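Local coordinates for protein 3,4-dihydroxy-2-butanone 4-phosphate synthase (Acinetobacter baumannii, PDB 6MNZ) that probably catalyses the conversion of D-ribulose 5-phosphate to formate and 3,4-dihydroxy-2-butanone 4-phosphate, a step of riboflavin biosynthesis, at residues 23-27 and 318-322; 27-32 and 140-144; 135-141 and 195-200. All coordinates share one frame; numbering follows the deposited sequence.

Contact 1 (23-27 and 318-322). With SO4 (sulfate ion), chain C.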
ATOM      1  N   ASP A  23      13.694  11.203  18.120  1.00 38.27           N
ATOM      2  CA  ASP A  23      13.371  11.105  16.709  1.00 29.02           C
ATOM      3  C   ASP A  23      13.248  12.502  16.109  1.00 31.32           C
ATOM      4  O   ASP A  23      13.456  13.517  16.778  1.00 39.25           O
ATOM      5  CB  ASP A  23      12.085  10.306  16.516  1.00 32.71           C
ATOM      6  CG  ASP A  23      10.857  11.061  16.985  1.00 31.29           C
ATOM      7  OD1 ASP A  23      10.997  11.907  17.896  1.00 26.38           O
ATOM      8  OD2 ASP A  23       9.838  11.007  16.265  1.00 27.52           O
ATOM      9  N   ASP A  24      12.994  12.553  14.804  1.00 34.44           N
ATOM     10  CA  ASP A  24      12.941  13.824  14.097  1.00 32.18           C
ATOM     11  C   ASP A  24      11.944  14.761  14.764  1.00 31.77           C
ATOM     12  O   ASP A  24      10.875  14.341  15.214  1.00 37.18           O
ATOM     13  CB  ASP A  24      12.562  13.598  12.632  1.00 36.02           C
ATOM     14  CG  ASP A  24      13.738  13.143  11.793  1.00 29.51           C
ATOM     15  OD1 ASP A  24      14.736  12.674  12.378  1.00 30.17           O
ATOM     16  OD2 ASP A  24      13.686  13.291  10.557  1.00 32.90           O
ATOM     17  N   GLU A  25      12.316  16.039  14.853  1.00 34.15           N
ATOM     18  CA  GLU A  25      11.477  17.007  15.545  1.00 35.71           C
ATOM     19  C   GLU A  25      10.079  17.068  14.945  1.00 32.04           C
ATOM     20  O   GLU A  25       9.143  17.503  15.624  1.00 44.02           O
ATOM     21  CB  GLU A  25      12.141  18.387  15.498  1.00 44.31           C
ATOM     22  CG  GLU A  25      11.273  19.548  15.968  1.00 58.39           C
ATOM     23  CD  GLU A  25      11.836  20.895  15.554  1.00 60.51           C
ATOM     24  OE1 GLU A  25      11.157  21.616  14.793  1.00 70.27           O
ATOM     25  OE2 GLU A  25      12.967  21.223  15.974  1.00 51.23           O
ATOM     26  N   ASP A  26       9.908  16.609  13.707  1.00 31.51           N
ATOM     27  CA  ASP A  26       8.620  16.667  13.036  1.00 33.69           C
ATOM     28  C   ASP A  26       7.926  15.311  12.931  1.00 40.97           C
ATOM     29  O   ASP A  26       6.989  15.183  12.134  1.00 44.75           O
ATOM     30  CB  ASP A  26       8.791  17.269  11.637  1.00 28.52           C
ATOM     31  CG  ASP A  26       9.746  16.468  10.767  1.00 34.33           C
ATOM     32  OD1 ASP A  26      10.812  16.072  11.282  1.00 38.81           O
ATOM     33  OD2 ASP A  26       9.573  16.494   9.530  1.00 48.94           O
ATOM     34  N   ARG A  27       8.470  14.258  13.548  1.00 41.97           N
ATOM     35  CA  ARG A  27       7.786  12.970  13.494  1.00 37.27           C
ATOM     36  C   ARG A  27       6.962  12.627  14.730  1.00 44.84           C
ATOM     37  O   ARG A  27       5.764  12.928  14.768  1.00 46.39           O
ATOM     38  CB  ARG A  27       8.814  11.858  13.258  1.00 37.71           C
ATOM     39  CG  ARG A  27       8.213  10.473  13.098  1.00 46.81           C
ATOM     40  CD  ARG A  27       9.297   9.409  13.000  1.00 42.16           C
ATOM     41  NE  ARG A  27       8.750   8.057  13.066  1.00 35.49           N
ATOM     42  CZ  ARG A  27       8.493   7.403  14.195  1.00 45.57           C
ATOM     43  NH1 ARG A  27       8.787   7.943  15.372  1.00 43.77           N
ATOM     44  NH2 ARG A  27       7.968   6.186  14.143  1.00 55.14           N
ATOM     45  N   ALA A 318      11.462  19.196   6.941  1.00 59.77           N
ATOM     46  CA  ALA A 318      12.701  18.492   7.250  1.00 46.75           C
ATOM     47  C   ALA A 318      12.593  17.021   6.858  1.00 47.77           C
ATOM     48  O   ALA A 318      13.046  16.620   5.785  1.00 62.09           O
ATOM     49  CB  ALA A 318      13.036  18.629   8.728  1.00 47.23           C
ATOM     50  N   ALA A 319      11.964  16.225   7.719  1.00 44.69           N
ATOM     51  CA  ALA A 319      12.091  14.771   7.675  1.00 38.00           C
ATOM     52  C   ALA A 319      13.559  14.367   7.536  1.00 44.00           C
ATOM     53  O   ALA A 319      13.988  13.808   6.524  1.00 43.08           O
ATOM     54  CB  ALA A 319      11.247  14.187   6.540  1.00 45.03           C
ATOM     55  N   LEU A 320      14.360  14.863   8.482  1.00 42.73           N
ATOM     56  CA  LEU A 320      15.809  14.732   8.376  1.00 28.81           C
ATOM     57  C   LEU A 320      16.231  13.273   8.301  1.00 44.71           C
ATOM     58  O   LEU A 320      17.218  12.945   7.632  1.00 48.45           O
ATOM     59  CB  LEU A 320      16.476  15.414   9.569  1.00 37.11           C
ATOM     60  CG  LEU A 320      17.935  15.847   9.421  1.00 58.66           C
ATOM     61  CD1 LEU A 320      18.141  16.705   8.187  1.00 56.64           C
ATOM     62  CD2 LEU A 320      18.374  16.595  10.676  1.00 45.62           C
ATOM     63  N   SER A 321      15.505  12.385   8.981  1.00 52.59           N
ATOM     64  CA  SER A 321      15.724  10.955   8.803  1.00 45.77           C
ATOM     65  C   SER A 321      15.592  10.562   7.337  1.00 39.04           C
ATOM     66  O   SER A 321      16.469   9.890   6.781  1.00 34.04           O
ATOM     67  CB  SER A 321      14.735  10.170   9.661  1.00 40.82           C
ATOM     68  OG  SER A 321      15.004  10.368  11.036  1.00 43.16           O
ATOM     69  N   HIS A 322      14.488  10.954   6.700  1.00 37.13           N
ATOM     70  CA  HIS A 322      14.271  10.600   5.303  1.00 39.27           C
ATOM     71  C   HIS A 322      15.326  11.200   4.386  1.00 36.26           C
ATOM     72  O   HIS A 322      15.559  10.666   3.296  1.00 36.17           O
ATOM     73  CB  HIS A 322      12.879  11.055   4.862  1.00 41.40           C
ATOM     74  CG  HIS A 322      12.534  10.664   3.460  1.00 46.04           C
ATOM     75  ND1 HIS A 322      12.925  11.403   2.364  1.00 51.41           N
ATOM     76  CD2 HIS A 322      11.908   9.569   2.968  1.00 37.68           C
ATOM     77  CE1 HIS A 322      12.455  10.839   1.265  1.00 47.61           C
ATOM     78  NE2 HIS A 322      11.873   9.702   1.601  1.00 54.03           N
TER
HETATM   79  S   SO4 C 401       8.270   4.614  17.607  1.00 33.70           S
HETATM   80  O1  SO4 C 401       9.162   3.594  17.060  1.00 44.23           O
HETATM   81  O2  SO4 C 401       8.959   5.899  17.624  1.00 29.54           O
HETATM   82  O3  SO4 C 401       7.898   4.242  18.967  1.00 42.69           O
HETATM   83  O4  SO4 C 401       7.067   4.734  16.790  1.00 34.37           O
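Asp24 and Asp26 present their carboxylates to the N-terminal end of helix 320-336 and the residue before it: side chains of a distant loop accept amides there, joining the DHBP synthase part of the chain to the part related to GTP cyclohydrolase II. Ala319 occupies the N-cap position but has no polar side chain to offer the helix amides, and Asp24 comes to them from the loop between strands 19-22 and 31-36. Its OD2 receives the backbone N-H of Ser321 on the syn lone pair, in a nearly straight bond (OD2 to N 2.6 Å, 176° at the hydrogen). The other oxygen, OD1, accepts Ser321 OG at 2.7 Å, with the hydroxyl standing well above the carboxylate plane. Ser321 can give both bonds because OG is turned beside its own backbone N (chi1 -67°), and the double grip restrains rotation of the carboxylate.

Asp26 acts two residues earlier: its OD2 takes Ala319 N at 3.0 Å, again through the syn lone pair, while the methyls of Ala318 and Ala319 lie near the same oxygen. Around this junction, Ser321 packs against Ala141 and against Ala193 and Ile196 of helix 192-202. Arg27 leads elsewhere, its chain extended from CG to NE toward a sulfate. Its NH2 points in the guanidinium plane at sulfate O4, 3.2 Å away. Arg27 NH1 reaches sulfate O2 at 3.0 Å. The same NH1 has a weaker in-plane partner in Asp23 OD2, at 3.4 Å.

Contact 2 (27-32 and 140-144). With SO4 (sulfate ion), chain C.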
ATOM      1  N   ARG A  27       8.470  14.258  13.548  1.00 41.97           N
ATOM      2  CA  ARG A  27       7.786  12.970  13.494  1.00 37.27           C
ATOM      3  C   ARG A  27       6.962  12.627  14.730  1.00 44.84           C
ATOM      4  O   ARG A  27       5.764  12.928  14.768  1.00 46.39           O
ATOM      5  CB  ARG A  27       8.814  11.858  13.258  1.00 37.71           C
ATOM      6  CG  ARG A  27       8.213  10.473  13.098  1.00 46.81           C
ATOM      7  CD  ARG A  27       9.297   9.409  13.000  1.00 42.16           C
ATOM      8  NE  ARG A  27       8.750   8.057  13.066  1.00 35.49           N
ATOM      9  CZ  ARG A  27       8.493   7.403  14.195  1.00 45.57           C
ATOM     10  NH1 ARG A  27       8.787   7.943  15.372  1.00 43.77           N
ATOM     11  NH2 ARG A  27       7.968   6.186  14.143  1.00 55.14           N
ATOM     12  N   GLU A  28       7.658  12.376  15.834  1.00 28.53           N
ATOM     13  CA  GLU A  28       7.059  12.314  17.161  1.00 29.47           C
ATOM     14  C   GLU A  28       7.601  13.392  18.076  1.00 28.73           C
ATOM     15  O   GLU A  28       6.854  13.948  18.883  1.00 41.15           O
ATOM     16  CB  GLU A  28       7.314  10.951  17.821  1.00 35.96           C
ATOM     17  CG  GLU A  28       6.593   9.764  17.201  1.00 31.13           C
ATOM     18  CD  GLU A  28       6.867   8.473  17.956  1.00 42.46           C
ATOM     19  OE1 GLU A  28       6.245   7.441  17.630  1.00 59.12           O
ATOM     20  OE2 GLU A  28       7.726   8.485  18.864  1.00 41.06           O
ATOM     21  N   ASN A  29       8.888  13.713  17.949  1.00 40.45           N
ATOM     22  CA  ASN A  29       9.503  14.795  18.710  1.00 41.25           C
ATOM     23  C   ASN A  29       9.511  14.460  20.201  1.00 36.76           C
ATOM     24  O   ASN A  29       9.129  15.272  21.045  1.00 31.05           O
ATOM     25  CB  ASN A  29       8.781  16.115  18.441  1.00 37.47           C
ATOM     26  CG  ASN A  29       9.575  17.315  18.892  1.00 27.34           C
ATOM     27  OD1 ASN A  29      10.799  17.258  18.997  1.00 28.20           O
ATOM     28  ND2 ASN A  29       8.872  18.368  19.280  1.00 26.56           N
ATOM     29  N   GLU A  30       9.997  13.264  20.521  1.00 32.33           N
ATOM     30  CA  GLU A  30      10.026  12.768  21.885  1.00 30.04           C
ATOM     31  C   GLU A  30      11.403  12.193  22.181  1.00 29.55           C
ATOM     32  O   GLU A  30      12.081  11.667  21.296  1.00 36.26           O
ATOM     33  CB  GLU A  30       8.944  11.704  22.113  1.00 54.97           C
ATOM     34  CG  GLU A  30       7.522  12.247  22.042  1.00 41.34           C
ATOM     35  CD  GLU A  30       6.469  11.174  22.255  1.00 35.94           C
ATOM     36  OE1 GLU A  30       6.811   9.974  22.195  1.00 43.81           O
ATOM     37  OE2 GLU A  30       5.280  11.531  22.390  1.00 36.97           O
ATOM     38  N   GLY A  31      11.719  12.125  23.472  1.00 29.77           N
ATOM     39  CA  GLY A  31      12.913  11.453  23.953  1.00 27.98           C
ATOM     40  C   GLY A  31      12.541  10.193  24.718  1.00 26.89           C
ATOM     41  O   GLY A  31      11.574  10.183  25.481  1.00 33.81           O
ATOM     42  N   ASP A  32      13.236   9.108  24.393  1.00 20.23           N
ATOM     43  CA  ASP A  32      13.078   7.833  25.077  1.00 29.16           C
ATOM     44  C   ASP A  32      14.389   7.472  25.756  1.00 29.79           C
ATOM     45  O   ASP A  32      15.428   7.384  25.091  1.00 36.09           O
ATOM     46  CB  ASP A  32      12.674   6.725  24.103  1.00 31.55           C
ATOM     47  CG  ASP A  32      11.278   6.910  23.555  1.00 23.47           C
ATOM     48  OD1 ASP A  32      10.840   8.070  23.414  1.00 33.14           O
ATOM     49  OD2 ASP A  32      10.690   5.905  23.105  1.00 27.81           O
ATOM     50  N   ARG A 140      12.218   2.826   8.572  1.00 41.33           N
ATOM     51  CA  ARG A 140      11.423   3.544   9.559  1.00 35.69           C
ATOM     52  C   ARG A 140      12.352   4.137  10.608  1.00 37.11           C
ATOM     53  O   ARG A 140      13.019   3.397  11.340  1.00 47.85           O
ATOM     54  CB  ARG A 140      10.393   2.624  10.214  1.00 29.52           C
ATOM     55  CG  ARG A 140       9.283   3.376  10.927  1.00 48.28           C
ATOM     56  CD  ARG A 140       8.436   2.453  11.789  1.00 55.69           C
ATOM     57  NE  ARG A 140       8.672   2.669  13.214  1.00 57.27           N
ATOM     58  CZ  ARG A 140       7.735   2.604  14.155  1.00 48.05           C
ATOM     59  NH1 ARG A 140       6.533   2.125  13.860  1.00 41.96           N
ATOM     60  NH2 ARG A 140       8.079   2.744  15.428  1.00 60.15           N
ATOM     61  N   ALA A 141      12.290   5.455  10.769  1.00 40.62           N
ATOM     62  CA  ALA A 141      13.112   6.159  11.752  1.00 42.60           C
ATOM     63  C   ALA A 141      12.363   6.359  13.067  1.00 46.70           C
ATOM     64  O   ALA A 141      12.297   7.462  13.607  1.00 43.91           O
ATOM     65  CB  ALA A 141      13.569   7.493  11.175  1.00 48.17           C
ATOM     66  N   GLY A 142      11.872   5.258  13.639  1.00 37.87           N
ATOM     67  CA  GLY A 142      11.226   5.281  14.929  1.00 42.86           C
ATOM     68  C   GLY A 142      12.147   4.844  16.054  1.00 34.88           C
ATOM     69  O   GLY A 142      13.126   4.133  15.838  1.00 40.96           O
ATOM     70  N   HIS A 143      11.724   5.145  17.286  1.00 32.29           N
ATOM     71  CA  HIS A 143      12.452   4.662  18.454  1.00 30.79           C
ATOM     72  C   HIS A 143      12.502   3.140  18.488  1.00 28.76           C
ATOM     73  O   HIS A 143      13.417   2.564  19.088  1.00 24.66           O
ATOM     74  CB  HIS A 143      11.806   5.189  19.737  1.00 32.30           C
ATOM     75  CG  HIS A 143      11.691   6.680  19.791  1.00 25.38           C
ATOM     76  ND1 HIS A 143      10.583   7.354  19.326  1.00 26.84           N
ATOM     77  CD2 HIS A 143      12.476   7.611  20.383  1.00 25.53           C
ATOM     78  CE1 HIS A 143      10.728   8.646  19.559  1.00 30.84           C
ATOM     79  NE2 HIS A 143      11.836   8.821  20.256  1.00 31.36           N
ATOM     80  N   THR A 144      11.472   2.480  17.959  1.00 31.24           N
ATOM     81  CA  THR A 144      11.447   1.022  17.936  1.00 38.16           C
ATOM     82  C   THR A 144      12.641   0.469  17.167  1.00 33.28           C
ATOM     83  O   THR A 144      13.416  -0.341  17.688  1.00 31.71           O
ATOM     84  CB  THR A 144      10.135   0.538  17.314  1.00 46.52           C
ATOM     85  OG1 THR A 144       9.033   1.023  18.094  1.00 49.65           O
ATOM     86  CG2 THR A 144      10.087  -0.988  17.252  1.00 37.20           C
TER
HETATM   87  S   SO4 C 401       8.270   4.614  17.607  1.00 33.70           S
HETATM   88  O1  SO4 C 401       9.162   3.594  17.060  1.00 44.23           O
HETATM   89  O2  SO4 C 401       8.959   5.899  17.624  1.00 29.54           O
HETATM   90  O3  SO4 C 401       7.898   4.242  18.967  1.00 42.69           O
HETATM   91  O4  SO4 C 401       7.067   4.734  16.790  1.00 34.37           O
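The backbones from Arg27 to Asp32 and from Arg140 to His143 run in broadly the same direction, 34° apart end to end, and the CA atoms of Asp32 and His143 come within 7.4 Å. An inverse gamma turn centred on Ala141 leads to Gly142, the N-cap residue of helix 143-153, and His143 and Thr144 begin that helix.

The His143 imidazole makes most of the contact. With CG beside its backbone N (chi1 -56°), the ring reaches across to Glu30, and its NE2 donates in the ring plane to Glu30 O at 3.0 Å, from above the carbonyl plane. Asp32 lies flat over one ring face, carboxylate and imidazole only 5° from parallel. Glu28 comes to the ring edge instead, its OE2 3.1 Å from His143 CE1, while its OE1 forms a salt bridge with Arg27 NH1.

This is the predicted D-ribulose 5-phosphate site of the DHBP synthase fold, with Glu28 and His143 also predicted metal ligands. A sulfate, probably from the crystallisation liquor, sits at the helix N-terminus, consistent with a place for the substrate phosphate. Its O2 is gripped by His143 N at 2.9 Å and His143 ND1 at 2.8 Å. Sulfate O1 takes Thr144 N at 2.7 Å and Thr144 OG1 at 2.8 Å.

Arg27 and Arg140 line the same anion. Gly142 CA lies over one face of the Arg27 guanidinium, 3.5 Å from NH2, and that NH2 in turn stands over a face of Arg140. Arg140 is modelled too close to the sulfate for its bonding there to be trusted; its NE pairs with Glu145 OE1.

Contact 3 (135-141 and 195-200)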
ATOM      1  N   GLY A 135      14.876  -3.873   8.038  1.00 35.47           N
ATOM      2  CA  GLY A 135      16.090  -3.106   7.872  1.00 39.44           C
ATOM      3  C   GLY A 135      16.392  -2.137   8.988  1.00 42.38           C
ATOM      4  O   GLY A 135      17.360  -1.378   8.896  1.00 32.13           O
ATOM      5  N   GLY A 136      15.556  -2.099  10.021  1.00 54.03           N
ATOM      6  CA  GLY A 136      15.828  -1.227  11.146  1.00 49.70           C
ATOM      7  C   GLY A 136      15.645   0.230  10.773  1.00 39.20           C
ATOM      8  O   GLY A 136      14.802   0.588   9.943  1.00 40.01           O
ATOM      9  N   VAL A 137      16.544   1.063  11.287  1.00 38.44           N
ATOM     10  CA  VAL A 137      16.427   2.512  11.184  1.00 38.15           C
ATOM     11  C   VAL A 137      16.733   2.953   9.756  1.00 31.53           C
ATOM     12  O   VAL A 137      16.631   4.139   9.426  1.00 21.26           O
ATOM     13  CB  VAL A 137      17.364   3.192  12.202  1.00 35.95           C
ATOM     14  CG1 VAL A 137      17.382   4.683  12.017  1.00 32.68           C
ATOM     15  CG2 VAL A 137      16.938   2.859  13.618  1.00 33.96           C
ATOM     16  N   LEU A 138      17.026   1.994   8.876  1.00 42.72           N
ATOM     17  CA  LEU A 138      17.245   2.337   7.474  1.00 37.78           C
ATOM     18  C   LEU A 138      15.978   2.874   6.820  1.00 35.89           C
ATOM     19  O   LEU A 138      16.063   3.561   5.796  1.00 35.25           O
ATOM     20  CB  LEU A 138      17.746   1.119   6.702  1.00 32.21           C
ATOM     21  CG  LEU A 138      19.123   0.587   7.090  1.00 34.02           C
ATOM     22  CD1 LEU A 138      19.384  -0.722   6.362  1.00 46.96           C
ATOM     23  CD2 LEU A 138      20.207   1.608   6.787  1.00 29.19           C
ATOM     24  N   HIS A 139      14.815   2.385   7.246  1.00 33.92           N
ATOM     25  CA  HIS A 139      13.565   2.631   6.539  1.00 32.17           C
ATOM     26  C   HIS A 139      12.535   3.351   7.391  1.00 37.55           C
ATOM     27  O   HIS A 139      12.050   4.418   6.996  1.00 52.17           O
ATOM     28  CB  HIS A 139      12.993   1.299   6.031  1.00 45.86           C
ATOM     29  CG  HIS A 139      14.000   0.442   5.331  1.00 40.91           C
ATOM     30  ND1 HIS A 139      14.653   0.850   4.188  1.00 40.75           N
ATOM     31  CD2 HIS A 139      14.563  -0.738   5.683  1.00 41.74           C
ATOM     32  CE1 HIS A 139      15.557  -0.054   3.854  1.00 38.24           C
ATOM     33  NE2 HIS A 139      15.491  -1.049   4.719  1.00 40.23           N
ATOM     34  N   ARG A 140      12.218   2.826   8.572  1.00 41.33           N
ATOM     35  CA  ARG A 140      11.423   3.544   9.559  1.00 35.69           C
ATOM     36  C   ARG A 140      12.352   4.137  10.608  1.00 37.11           C
ATOM     37  O   ARG A 140      13.019   3.397  11.340  1.00 47.85           O
ATOM     38  CB  ARG A 140      10.393   2.624  10.214  1.00 29.52           C
ATOM     39  CG  ARG A 140       9.283   3.376  10.927  1.00 48.28           C
ATOM     40  CD  ARG A 140       8.436   2.453  11.789  1.00 55.69           C
ATOM     41  NE  ARG A 140       8.672   2.669  13.214  1.00 57.27           N
ATOM     42  CZ  ARG A 140       7.735   2.604  14.155  1.00 48.05           C
ATOM     43  NH1 ARG A 140       6.533   2.125  13.860  1.00 41.96           N
ATOM     44  NH2 ARG A 140       8.079   2.744  15.428  1.00 60.15           N
ATOM     45  N   ALA A 141      12.290   5.455  10.769  1.00 40.62           N
ATOM     46  CA  ALA A 141      13.112   6.159  11.752  1.00 42.60           C
ATOM     47  C   ALA A 141      12.363   6.359  13.067  1.00 46.70           C
ATOM     48  O   ALA A 141      12.297   7.462  13.607  1.00 43.91           O
ATOM     49  CB  ALA A 141      13.569   7.493  11.175  1.00 48.17           C
ATOM     50  N   LEU A 195      21.872   8.391  14.121  1.00 41.04           N
ATOM     51  CA  LEU A 195      22.116   6.960  13.984  1.00 34.87           C
ATOM     52  C   LEU A 195      21.929   6.490  12.547  1.00 32.76           C
ATOM     53  O   LEU A 195      22.654   5.601  12.085  1.00 31.67           O
ATOM     54  CB  LEU A 195      21.196   6.178  14.923  1.00 31.55           C
ATOM     55  CG  LEU A 195      21.504   4.685  15.054  1.00 42.02           C
ATOM     56  CD1 LEU A 195      22.885   4.462  15.654  1.00 36.69           C
ATOM     57  CD2 LEU A 195      20.436   3.994  15.892  1.00 38.94           C
ATOM     58  N   ILE A 196      20.921   7.020  11.846  1.00 35.83           N
ATOM     59  CA  ILE A 196      20.795   6.766  10.412  1.00 32.47           C
ATOM     60  C   ILE A 196      22.127   7.025   9.721  1.00 42.22           C
ATOM     61  O   ILE A 196      22.657   6.172   8.998  1.00 44.09           O
ATOM     62  CB  ILE A 196      19.680   7.631   9.801  1.00 24.50           C
ATOM     63  CG1 ILE A 196      18.314   7.157  10.288  1.00 30.92           C
ATOM     64  CG2 ILE A 196      19.738   7.568   8.280  1.00 31.55           C
ATOM     65  CD1 ILE A 196      17.178   8.089   9.965  1.00 33.72           C
ATOM     66  N   HIS A 197      22.660   8.234   9.897  1.00 39.86           N
ATOM     67  CA  HIS A 197      23.862   8.624   9.172  1.00 32.08           C
ATOM     68  C   HIS A 197      25.059   7.780   9.580  1.00 33.28           C
ATOM     69  O   HIS A 197      25.859   7.389   8.723  1.00 35.05           O
ATOM     70  CB  HIS A 197      24.148  10.106   9.412  1.00 48.48           C
ATOM     71  CG  HIS A 197      25.300  10.634   8.619  1.00 41.98           C
ATOM     72  ND1 HIS A 197      25.298  10.681   7.241  1.00 45.95           N
ATOM     73  CD2 HIS A 197      26.485  11.156   9.012  1.00 40.49           C
ATOM     74  CE1 HIS A 197      26.447  11.178   6.819  1.00 55.14           C
ATOM     75  NE2 HIS A 197      27.170  11.509   7.874  1.00 44.10           N
ATOM     76  N   TYR A 198      25.125   7.369  10.847  1.00 31.15           N
ATOM     77  CA  TYR A 198      26.197   6.478  11.275  1.00 35.11           C
ATOM     78  C   TYR A 198      26.144   5.160  10.512  1.00 38.17           C
ATOM     79  O   TYR A 198      27.149   4.715   9.946  1.00 42.42           O
ATOM     80  CB  TYR A 198      26.105   6.233  12.781  1.00 43.81           C
ATOM     81  CG  TYR A 198      27.201   5.342  13.314  1.00 36.30           C
ATOM     82  CD1 TYR A 198      28.374   5.880  13.820  1.00 41.07           C
ATOM     83  CD2 TYR A 198      27.038   3.965  13.367  1.00 37.21           C
ATOM     84  CE1 TYR A 198      29.399   5.069  14.259  1.00 44.34           C
ATOM     85  CE2 TYR A 198      28.054   3.144  13.807  1.00 46.59           C
ATOM     86  CZ  TYR A 198      29.238   3.701  14.238  1.00 38.45           C
ATOM     87  OH  TYR A 198      30.267   2.891  14.656  1.00 57.71           O
ATOM     88  N   ARG A 199      24.976   4.514  10.498  1.00 42.05           N
ATOM     89  CA  ARG A 199      24.837   3.243   9.797  1.00 41.59           C
ATOM     90  C   ARG A 199      25.199   3.384   8.325  1.00 36.78           C
ATOM     91  O   ARG A 199      25.775   2.466   7.729  1.00 37.65           O
ATOM     92  CB  ARG A 199      23.408   2.718   9.944  1.00 39.68           C
ATOM     93  CG  ARG A 199      23.044   2.280  11.355  1.00 33.40           C
ATOM     94  CD  ARG A 199      21.859   1.325  11.355  1.00 32.82           C
ATOM     95  NE  ARG A 199      22.126   0.122  10.571  1.00 37.05           N
ATOM     96  CZ  ARG A 199      21.241  -0.846  10.353  1.00 33.52           C
ATOM     97  NH1 ARG A 199      20.007  -0.741  10.829  1.00 48.37           N
ATOM     98  NH2 ARG A 199      21.552  -1.854   9.548  1.00 37.56           N
ATOM     99  N   MET A 200      24.799   4.494   7.702  1.00 34.13           N
ATOM    100  CA  MET A 200      25.119   4.708   6.298  1.00 36.33           C
ATOM    101  C   MET A 200      26.610   4.926   6.073  1.00 38.63           C
ATOM    102  O   MET A 200      27.101   4.664   4.971  1.00 45.54           O
ATOM    103  CB  MET A 200      24.333   5.903   5.757  1.00 28.06           C
ATOM    104  CG  MET A 200      22.827   5.705   5.755  1.00 28.16           C
ATOM    105  SD  MET A 200      22.283   4.297   4.767  1.00 33.11           S
ATOM    106  CE  MET A 200      20.694   4.886   4.179  1.00 33.85           C
TER
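Arg199 and Leu138 meet because each side chain starts out beside its own backbone N (chi1 -69° and -66°), after which Arg199 folds at chi3 (59°) and brings its guanidinium across the 135-138 turn. Leu138 crosses it at about a right angle, with its branch over one face of the guanidinium and CD1 4.0 Å from Arg199 NH2. Arg199 NH1 also gives a weak, poorly directed hydrogen bond to Gly135 O, 3.3 Å away. The stronger polar partners of this arginine lie outside the two segments: Asp149 forms a salt bridge with NH1 and also takes the Val137 amide, while Glu203 pairs with NE. Together they hold the charged end of Arg199 inside an otherwise apolar contact.

Leu138 has a second neighbour. Its other methyl, CD2, touches Met200 SD at 4.0 Å, the two side chains lying at a slant to each other; the Met200 chain is bent at chi2 and chi3, which carries the sulfur in beside the leucine.

Val137 splits its branches between two helix residues. CG2 faces Leu195 CD2 at 4.3 Å, and CG1 is directed at Ile196. Beyond it, the tip of Ile196 goes on to Ala141, CD1 to CB 3.9 Å, so one isoleucine touches both Val137 in the 3-10 segment and Ala141 beyond it. Gly136 adopts a positive phi just before that segment, where its CA passes near the edge of the Arg199 guanidinium.

All the touching residues are buried, between helix 143-153, which packs on Val137 and Leu195, and helix 320-336 and strand 220-228 of the second domain. The arrangement is loop-on-helix packing within the DHBP synthase fold: helix 192-202 backs the segment that ends in the predicted substrate-binding residues Arg140 and Ala141.

How the contacts relate
From the N terminus, strand 19-22 runs into 23-27, whose partner 318-322 lies far along the chain; contact 1 therefore closes a very long loop that takes in the rest of the DHBP synthase region and much of the second domain. Within it, contact 2 brings 27-32 to 140-144, and contact 3, also within it, starts on the stretch where contact 2 ends and joins 135-141 to 195-200. Contacts 2 and 3 overlap at Arg140 and Ala141, while contacts 1 and 2 share Arg27 and both touch the sulfate. Through Ser321, contact 1 links helix 320-336 of the second domain to the loop before helix 143-153 and to helix 192-202.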